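Phosphoribosylformylglycinamidine synthase 2 (Thermus thermophilus, PDB 3VIU) belongs to the AIR synthase related (PurM-like) enzyme family, its chain built from paired N- and C-terminal domains, and carries bound adenosine-5'-diphosphate and a magnesium ion. Local coordinates at residues A[108-112]-A[257-261]; A[111-117]-A[242-246]. All blocks are in the same frame, centred on the assembly; numbering follows the deposited sequence.

Contact 1: A[108-112]-A[257-261]; sequences RDIMS and VQDMG. With ADP (adenosine-5'-diphosphate), chain B.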
ATOM      1  N   ARG A 108       6.008  11.718   5.218  1.00 19.63           N
ATOM      2  CA  ARG A 108       7.366  12.101   5.563  1.00 21.20           C
ATOM      3  C   ARG A 108       8.406  11.173   4.935  1.00 22.40           C
ATOM      4  O   ARG A 108       9.476  11.627   4.534  1.00 21.79           O
ATOM      5  CB  ARG A 108       7.530  12.153   7.088  1.00 20.39           C
ATOM      6  CG  ARG A 108       6.798  13.332   7.727  1.00 20.68           C
ATOM      7  CD  ARG A 108       7.228  13.541   9.167  1.00 23.88           C
ATOM      8  NE  ARG A 108       6.695  12.525  10.063  1.00 25.90           N
ATOM      9  CZ  ARG A 108       5.434  12.489  10.487  1.00 26.72           C
ATOM     10  NH1 ARG A 108       5.040  11.519  11.303  1.00 25.32           N
ATOM     11  NH2 ARG A 108       4.571  13.427  10.106  1.00 25.65           N
ATOM     12  N   ASP A 109       8.089   9.882   4.834  1.00 22.72           N
ATOM     13  CA  ASP A 109       9.015   8.933   4.221  1.00 24.71           C
ATOM     14  C   ASP A 109       9.244   9.293   2.758  1.00 23.46           C
ATOM     15  O   ASP A 109      10.355   9.191   2.249  1.00 23.77           O
ATOM     16  CB  ASP A 109       8.474   7.503   4.280  1.00 27.69           C
ATOM     17  CG  ASP A 109       8.541   6.906   5.665  1.00 29.65           C
ATOM     18  OD1 ASP A 109       9.552   7.129   6.363  1.00 32.98           O
ATOM     19  OD2 ASP A 109       7.589   6.197   6.049  1.00 30.93           O
ATOM     20  N   ILE A 110       8.176   9.699   2.083  1.00 22.38           N
ATOM     21  CA  ILE A 110       8.251  10.069   0.680  1.00 20.80           C
ATOM     22  C   ILE A 110       8.987  11.398   0.521  1.00 21.18           C
ATOM     23  O   ILE A 110       9.771  11.572  -0.410  1.00 20.92           O
ATOM     24  CB  ILE A 110       6.839  10.180   0.083  1.00 21.91           C
ATOM     25  CG1 ILE A 110       6.116   8.831   0.217  1.00 21.42           C
ATOM     26  CG2 ILE A 110       6.908  10.672  -1.350  1.00 20.17           C
ATOM     27  CD1 ILE A 110       6.916   7.645  -0.244  1.00 19.38           C
HETATM   28  N   MSE A 111       8.736  12.333   1.433  1.00 21.34           N
HETATM   29  CA  MSE A 111       9.394  13.638   1.400  1.00 21.64           C
HETATM   30  C   MSE A 111      10.893  13.510   1.594  1.00 20.60           C
HETATM   31  O   MSE A 111      11.668  14.235   0.971  1.00 19.20           O
HETATM   32  CB  MSE A 111       8.913  14.539   2.529  1.00 26.04           C
HETATM   33  CG  MSE A 111       7.504  15.043   2.477  1.00 32.82           C
HETATM   34 SE   MSE A 111       7.250  16.027   4.135  1.00 43.65          SE
HETATM   35  CE  MSE A 111       5.805  14.993   4.902  1.00 42.15           C
ATOM     36  N   SER A 112      11.299  12.614   2.491  1.00 20.25           N
ATOM     37  CA  SER A 112      12.715  12.460   2.779  1.00 21.99           C
ATOM     38  C   SER A 112      13.520  12.074   1.546  1.00 22.31           C
ATOM     39  O   SER A 112      14.721  12.318   1.499  1.00 23.30           O
ATOM     40  CB  SER A 112      12.937  11.463   3.921  1.00 21.40           C
ATOM     41  OG  SER A 112      12.687  10.136   3.518  1.00 24.19           O
ATOM     42  N   VAL A 257      18.583  13.197   4.572  1.00 23.25           N
ATOM     43  CA  VAL A 257      17.360  13.625   5.233  1.00 21.54           C
ATOM     44  C   VAL A 257      16.681  12.408   5.834  1.00 23.42           C
ATOM     45  O   VAL A 257      16.539  11.375   5.179  1.00 23.67           O
ATOM     46  CB  VAL A 257      16.380  14.278   4.247  1.00 21.50           C
ATOM     47  CG1 VAL A 257      15.170  14.786   5.001  1.00 19.47           C
ATOM     48  CG2 VAL A 257      17.058  15.404   3.490  1.00 19.35           C
ATOM     49  N   GLN A 258      16.264  12.532   7.088  1.00 24.59           N
ATOM     50  CA  GLN A 258      15.606  11.444   7.791  1.00 25.02           C
ATOM     51  C   GLN A 258      14.366  11.938   8.502  1.00 27.02           C
ATOM     52  O   GLN A 258      14.371  13.007   9.116  1.00 28.23           O
ATOM     53  CB  GLN A 258      16.550  10.829   8.828  1.00 25.28           C
ATOM     54  CG  GLN A 258      17.187   9.539   8.394  1.00 28.17           C
ATOM     55  CD  GLN A 258      16.155   8.514   7.978  1.00 28.61           C
ATOM     56  OE1 GLN A 258      15.312   8.104   8.773  1.00 31.42           O
ATOM     57  NE2 GLN A 258      16.211   8.101   6.725  1.00 29.78           N
ATOM     58  N   ASP A 259      13.292  11.167   8.412  1.00 28.13           N
ATOM     59  CA  ASP A 259      12.075  11.537   9.104  1.00 29.59           C
ATOM     60  C   ASP A 259      12.127  10.805  10.424  1.00 30.83           C
ATOM     61  O   ASP A 259      12.837   9.809  10.573  1.00 27.93           O
ATOM     62  CB  ASP A 259      10.829  11.108   8.325  1.00 32.45           C
ATOM     63  CG  ASP A 259      10.853   9.642   7.949  1.00 35.17           C
ATOM     64  OD1 ASP A 259      11.730   9.255   7.146  1.00 36.86           O
ATOM     65  OD2 ASP A 259      10.000   8.880   8.454  1.00 37.24           O
HETATM   66  N   MSE A 260      11.382  11.309  11.390  1.00 32.68           N
HETATM   67  CA  MSE A 260      11.348  10.677  12.686  1.00 35.89           C
HETATM   68  C   MSE A 260       9.999  10.009  12.863  1.00 35.13           C
HETATM   69  O   MSE A 260       8.953  10.629  12.680  1.00 34.96           O
HETATM   70  CB  MSE A 260      11.614  11.716  13.770  1.00 40.04           C
HETATM   71  CG  MSE A 260      13.003  12.311  13.640  1.00 45.79           C
HETATM   72 SE   MSE A 260      13.465  13.497  15.061  1.00 57.76          SE
HETATM   73  CE  MSE A 260      12.882  12.410  16.534  1.00 53.00           C
ATOM     74  N   GLY A 261      10.036   8.725  13.184  1.00 34.50           N
ATOM     75  CA  GLY A 261       8.808   7.988  13.376  1.00 34.18           C
ATOM     76  C   GLY A 261       8.950   7.127  14.602  1.00 33.57           C
ATOM     77  O   GLY A 261       9.244   7.620  15.689  1.00 33.51           O
TER
HETATM   78  PB  ADP B 800       9.897   3.557   8.508  1.00 74.65           P
HETATM   79  O1B ADP B 800       9.940   3.114   9.929  1.00 75.79           O
HETATM   80  O2B ADP B 800       8.368   3.569   8.002  1.00 74.08           O
HETATM   81  O3B ADP B 800      10.564   5.102   8.407  1.00 74.54           O
HETATM   82  PA  ADP B 800      10.888   1.035   8.191  1.00 68.93           P
HETATM   83  O1A ADP B 800      12.069   0.967   9.094  1.00 68.84           O
HETATM   84  O2A ADP B 800       9.559   0.659   9.039  1.00 68.99           O
HETATM   85  O3A ADP B 800      10.769   2.545   7.557  1.00 71.48           O
HETATM   86  O5' ADP B 800      10.999  -0.032   6.958  1.00 64.03           O
HETATM   87  C5' ADP B 800      12.291  -0.669   6.986  1.00 57.25           C
HETATM   88  C4' ADP B 800      12.955  -0.763   5.581  1.00 52.52           C
HETATM   89  O4' ADP B 800      12.790  -2.102   5.012  1.00 50.76           O
HETATM   90  C3' ADP B 800      12.367   0.212   4.528  1.00 50.00           C
HETATM   91  O3' ADP B 800      13.401   0.618   3.621  1.00 48.00           O
HETATM   92  C2' ADP B 800      11.279  -0.620   3.850  1.00 48.84           C
HETATM   93  O2' ADP B 800      10.977  -0.150   2.533  1.00 46.83           O
HETATM   94  C1' ADP B 800      11.862  -2.035   3.872  1.00 49.10           C
HETATM   95  N9  ADP B 800      10.810  -3.054   3.995  1.00 48.44           N
HETATM   96  C8  ADP B 800      10.124  -3.380   5.132  1.00 47.66           C
HETATM   97  N7  ADP B 800       9.264  -4.327   4.890  1.00 47.23           N
HETATM   98  C5  ADP B 800       9.336  -4.672   3.587  1.00 46.31           C
HETATM   99  C6  ADP B 800       8.668  -5.612   2.759  1.00 45.84           C
HETATM  100  N6  ADP B 800       7.687  -6.436   3.282  1.00 45.15           N
HETATM  101  N1  ADP B 800       9.009  -5.685   1.454  1.00 45.24           N
HETATM  102  C2  ADP B 800       9.958  -4.895   0.928  1.00 44.61           C
HETATM  103  N3  ADP B 800      10.609  -3.999   1.672  1.00 44.46           N
HETATM  104  C4  ADP B 800      10.334  -3.856   2.987  1.00 46.63           C
HETATM  105  O   HOH W   1       8.088   9.896   9.597  1.00 31.58           O
HETATM  106  O   HOH W   2      15.950   9.820   2.973  1.00 22.59           O
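D109 and D259 bring their carboxylates together at the seam between the N- and C-terminal domains of a PurM-like unit, where the last turn of helix 95-112 runs against edge strand 254-259. The short helix and strand segments are antiparallel, 178° between their directions, with axes 7.6 Å apart at closest approach. The two acids meet obliquely, their planes turned 82° from each other, and D109 OD1 lies 2.8 Å from D259 OD2. D259 reaches this position because its CG sits between the backbone N and the carbonyl carbon (chi1 53°), which turns the carboxylate toward D109 OD1. Both residues line the adenosine-5'-diphosphate pocket, but they stand differently to the ligand: D109 OD1 is 3.1 Å from the phosphate oxygen O3B, whereas D259 OD2 is 3.8 Å from it. K83, itself hydrogen-bonded to the ligand, forms a long, weak ion pair with D109 OD2.

Beside the acid pair, R108 and D259 touch through their methylene groups, CB to CB at 3.7 Å. The bent R108 chain turns the NH1 end of its guanidinium to Q305, its hydrogen-bond partner, while NE stays at the interface and donates to a water 3.0 Å away that also makes a weak bond to M260 O. One turn further along the helix, V257 sets its CB 3.8 Å from S112 O, and its CG1 branch packs against S112 CA and CB. A second water spans this end of the seam: it donates to V257 O across 2.8 Å and, weakly, to S112 O.

Contact 2: A[111-117]-A[242-246]; sequences MSMGARP and MEATL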
HETATM    1  N   MSE A 111       8.736  12.333   1.433  1.00 21.34           N
HETATM    2  CA  MSE A 111       9.394  13.638   1.400  1.00 21.64           C
HETATM    3  C   MSE A 111      10.893  13.510   1.594  1.00 20.60           C
HETATM    4  O   MSE A 111      11.668  14.235   0.971  1.00 19.20           O
HETATM    5  CB  MSE A 111       8.913  14.539   2.529  1.00 26.04           C
HETATM    6  CG  MSE A 111       7.504  15.043   2.477  1.00 32.82           C
HETATM    7 SE   MSE A 111       7.250  16.027   4.135  1.00 43.65          SE
HETATM    8  CE  MSE A 111       5.805  14.993   4.902  1.00 42.15           C
ATOM      9  N   SER A 112      11.299  12.614   2.491  1.00 20.25           N
ATOM     10  CA  SER A 112      12.715  12.460   2.779  1.00 21.99           C
ATOM     11  C   SER A 112      13.520  12.074   1.546  1.00 22.31           C
ATOM     12  O   SER A 112      14.721  12.318   1.499  1.00 23.30           O
ATOM     13  CB  SER A 112      12.937  11.463   3.921  1.00 21.40           C
ATOM     14  OG  SER A 112      12.687  10.136   3.518  1.00 24.19           O
HETATM   15  N   MSE A 113      12.859  11.490   0.546  1.00 22.71           N
HETATM   16  CA  MSE A 113      13.533  11.116  -0.700  1.00 23.71           C
HETATM   17  C   MSE A 113      13.649  12.348  -1.604  1.00 23.37           C
HETATM   18  O   MSE A 113      14.268  12.294  -2.670  1.00 22.22           O
HETATM   19  CB  MSE A 113      12.750  10.041  -1.456  1.00 25.32           C
HETATM   20  CG  MSE A 113      12.531   8.751  -0.710  1.00 33.08           C
HETATM   21 SE   MSE A 113      14.139   7.971   0.042  1.00 46.05          SE
HETATM   22  CE  MSE A 113      15.092   7.520  -1.583  1.00 40.02           C
ATOM     23  N   GLY A 114      13.036  13.449  -1.176  1.00 22.33           N
ATOM     24  CA  GLY A 114      13.059  14.674  -1.951  1.00 21.12           C
ATOM     25  C   GLY A 114      11.960  14.675  -2.994  1.00 23.40           C
ATOM     26  O   GLY A 114      11.992  15.446  -3.956  1.00 23.64           O
ATOM     27  N   ALA A 115      10.983  13.794  -2.801  1.00 23.82           N
ATOM     28  CA  ALA A 115       9.857  13.675  -3.719  1.00 23.91           C
ATOM     29  C   ALA A 115       8.633  14.358  -3.131  1.00 23.51           C
ATOM     30  O   ALA A 115       8.289  14.145  -1.968  1.00 23.08           O
ATOM     31  CB  ALA A 115       9.552  12.215  -3.986  1.00 22.93           C
ATOM     32  N   ARG A 116       7.987  15.191  -3.938  1.00 21.85           N
ATOM     33  CA  ARG A 116       6.796  15.885  -3.492  1.00 20.84           C
ATOM     34  C   ARG A 116       5.605  14.939  -3.610  1.00 19.95           C
ATOM     35  O   ARG A 116       5.309  14.429  -4.692  1.00 20.88           O
ATOM     36  CB  ARG A 116       6.568  17.127  -4.348  1.00 19.53           C
ATOM     37  CG  ARG A 116       5.261  17.831  -4.089  1.00 19.33           C
ATOM     38  CD  ARG A 116       5.096  19.007  -5.040  1.00 20.31           C
ATOM     39  NE  ARG A 116       6.021  20.092  -4.727  1.00 20.49           N
ATOM     40  CZ  ARG A 116       5.827  20.974  -3.752  1.00 21.16           C
ATOM     41  NH1 ARG A 116       4.735  20.904  -2.996  1.00 19.40           N
ATOM     42  NH2 ARG A 116       6.725  21.924  -3.526  1.00 18.76           N
ATOM     43  N   PRO A 117       4.921  14.672  -2.491  1.00 17.74           N
ATOM     44  CA  PRO A 117       3.753  13.783  -2.459  1.00 17.14           C
ATOM     45  C   PRO A 117       2.678  14.207  -3.461  1.00 15.97           C
ATOM     46  O   PRO A 117       2.202  15.334  -3.414  1.00 16.33           O
ATOM     47  CB  PRO A 117       3.272  13.912  -1.020  1.00 16.35           C
ATOM     48  CG  PRO A 117       4.552  14.109  -0.269  1.00 16.06           C
ATOM     49  CD  PRO A 117       5.283  15.109  -1.131  1.00 17.16           C
HETATM   50  N   MSE A 242       6.930  20.050   4.862  1.00 22.46           N
HETATM   51  CA  MSE A 242       7.078  19.481   3.533  1.00 24.18           C
HETATM   52  C   MSE A 242       7.723  20.453   2.531  1.00 24.60           C
HETATM   53  O   MSE A 242       8.686  20.095   1.845  1.00 24.25           O
HETATM   54  CB  MSE A 242       5.706  19.028   3.028  1.00 27.65           C
HETATM   55  CG  MSE A 242       5.686  18.446   1.617  1.00 33.43           C
HETATM   56 SE   MSE A 242       3.899  17.823   1.114  1.00 42.38          SE
HETATM   57  CE  MSE A 242       3.177  19.463   0.375  1.00 36.57           C
ATOM     58  N   GLU A 243       7.199  21.675   2.442  1.00 22.99           N
ATOM     59  CA  GLU A 243       7.744  22.667   1.514  1.00 22.08           C
ATOM     60  C   GLU A 243       9.219  22.960   1.768  1.00 21.20           C
ATOM     61  O   GLU A 243      10.027  22.994   0.840  1.00 20.46           O
ATOM     62  CB  GLU A 243       6.966  23.981   1.599  1.00 22.55           C
ATOM     63  CG  GLU A 243       5.524  23.893   1.146  1.00 24.76           C
ATOM     64  CD  GLU A 243       5.377  23.294  -0.238  1.00 24.92           C
ATOM     65  OE1 GLU A 243       6.321  23.427  -1.046  1.00 25.45           O
ATOM     66  OE2 GLU A 243       4.311  22.701  -0.517  1.00 26.28           O
ATOM     67  N   ALA A 244       9.564  23.170   3.032  1.00 21.41           N
ATOM     68  CA  ALA A 244      10.937  23.474   3.406  1.00 21.00           C
ATOM     69  C   ALA A 244      11.885  22.345   3.039  1.00 21.07           C
ATOM     70  O   ALA A 244      12.930  22.574   2.420  1.00 21.13           O
ATOM     71  CB  ALA A 244      11.016  23.751   4.900  1.00 21.92           C
ATOM     72  N   THR A 245      11.521  21.127   3.425  1.00 19.25           N
ATOM     73  CA  THR A 245      12.359  19.974   3.138  1.00 17.99           C
ATOM     74  C   THR A 245      12.533  19.821   1.637  1.00 19.16           C
ATOM     75  O   THR A 245      13.653  19.649   1.151  1.00 18.74           O
ATOM     76  CB  THR A 245      11.749  18.682   3.725  1.00 17.87           C
ATOM     77  OG1 THR A 245      11.638  18.820   5.148  1.00 13.40           O
ATOM     78  CG2 THR A 245      12.632  17.461   3.395  1.00 13.64           C
ATOM     79  N   LEU A 246      11.424  19.899   0.903  1.00 20.80           N
ATOM     80  CA  LEU A 246      11.465  19.774  -0.547  1.00 22.19           C
ATOM     81  C   LEU A 246      12.300  20.883  -1.176  1.00 23.33           C
ATOM     82  O   LEU A 246      13.094  20.626  -2.077  1.00 24.23           O
ATOM     83  CB  LEU A 246      10.054  19.803  -1.137  1.00 21.73           C
ATOM     84  CG  LEU A 246       9.122  18.614  -0.891  1.00 22.48           C
ATOM     85  CD1 LEU A 246       7.747  18.928  -1.471  1.00 23.43           C
ATOM     86  CD2 LEU A 246       9.688  17.361  -1.525  1.00 21.58           C
TER
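Two extended torsions and a bend carry R116 across to E243: CG lies anti to the backbone N (chi1 173°), chi2 is likewise extended, and the chain turns at chi3 (-70°) so that the NH1/NH2 edge of the guanidinium meets the carboxylate end-on. E243 answers by folding back at its own chi2, since its CB starts off pointing away from the other segment. The result is a bidentate salt bridge, one oxygen to each nitrogen: R116 NH2 to E243 OE1 at 2.9 Å and R116 NH1 to E243 OE2 at 3.1 Å. Both bonds are nearly straight and approach the syn sides of the oxygens, and the two flat groups are only 24° from coplanar. L246 covers one face of the guanidinium, its CD1 standing 3.6 Å from R116 CZ and over the centre of the group. K239 gives E243 OE2 a second cationic partner.

The chain around these contacts is the exit of helix 95-112, closed by a Schellman motif. G114, with positive phi, bonds its N back to M111 O at 2.7 Å, and the turn leads directly into strand 116-126. From helix 235-250, L246 places its CD2 against this turn, 3.5 Å from A115 O, and its CD1 against R116.

In the last helical turn M111 lies roughly perpendicular to M242, its SE meeting M242 CB at 3.6 Å; both are selenomethionines. M242 and the P117 ring then lie alongside each other, running opposite ways, with M242 SE 3.8 Å from P117 CD.

In the fold
Contacts 1 and 2 are both buried, with centres about 8 Å apart, and overlap at M111 and S112 of helix 95-112, of which S112 does its touching in contact 1 and M111 in contact 2. Each joins the N-terminal domain to the C-terminal domain of the same unit, and their C-terminal elements, helix 235-250 and strand 254-259, are consecutive in the chain. They touch directly where V257 CG1 packs on T245 CG2, 4.0 Å away. The chemistry differs with place: contact 1 borders the bound adenosine-5'-diphosphate and gathers acids and waters, whereas contact 2, with the M111 side chain about 11 Å from the ligand, combines selenomethionine and leucine packing with a direct salt bridge at R116, a partly exposed residue.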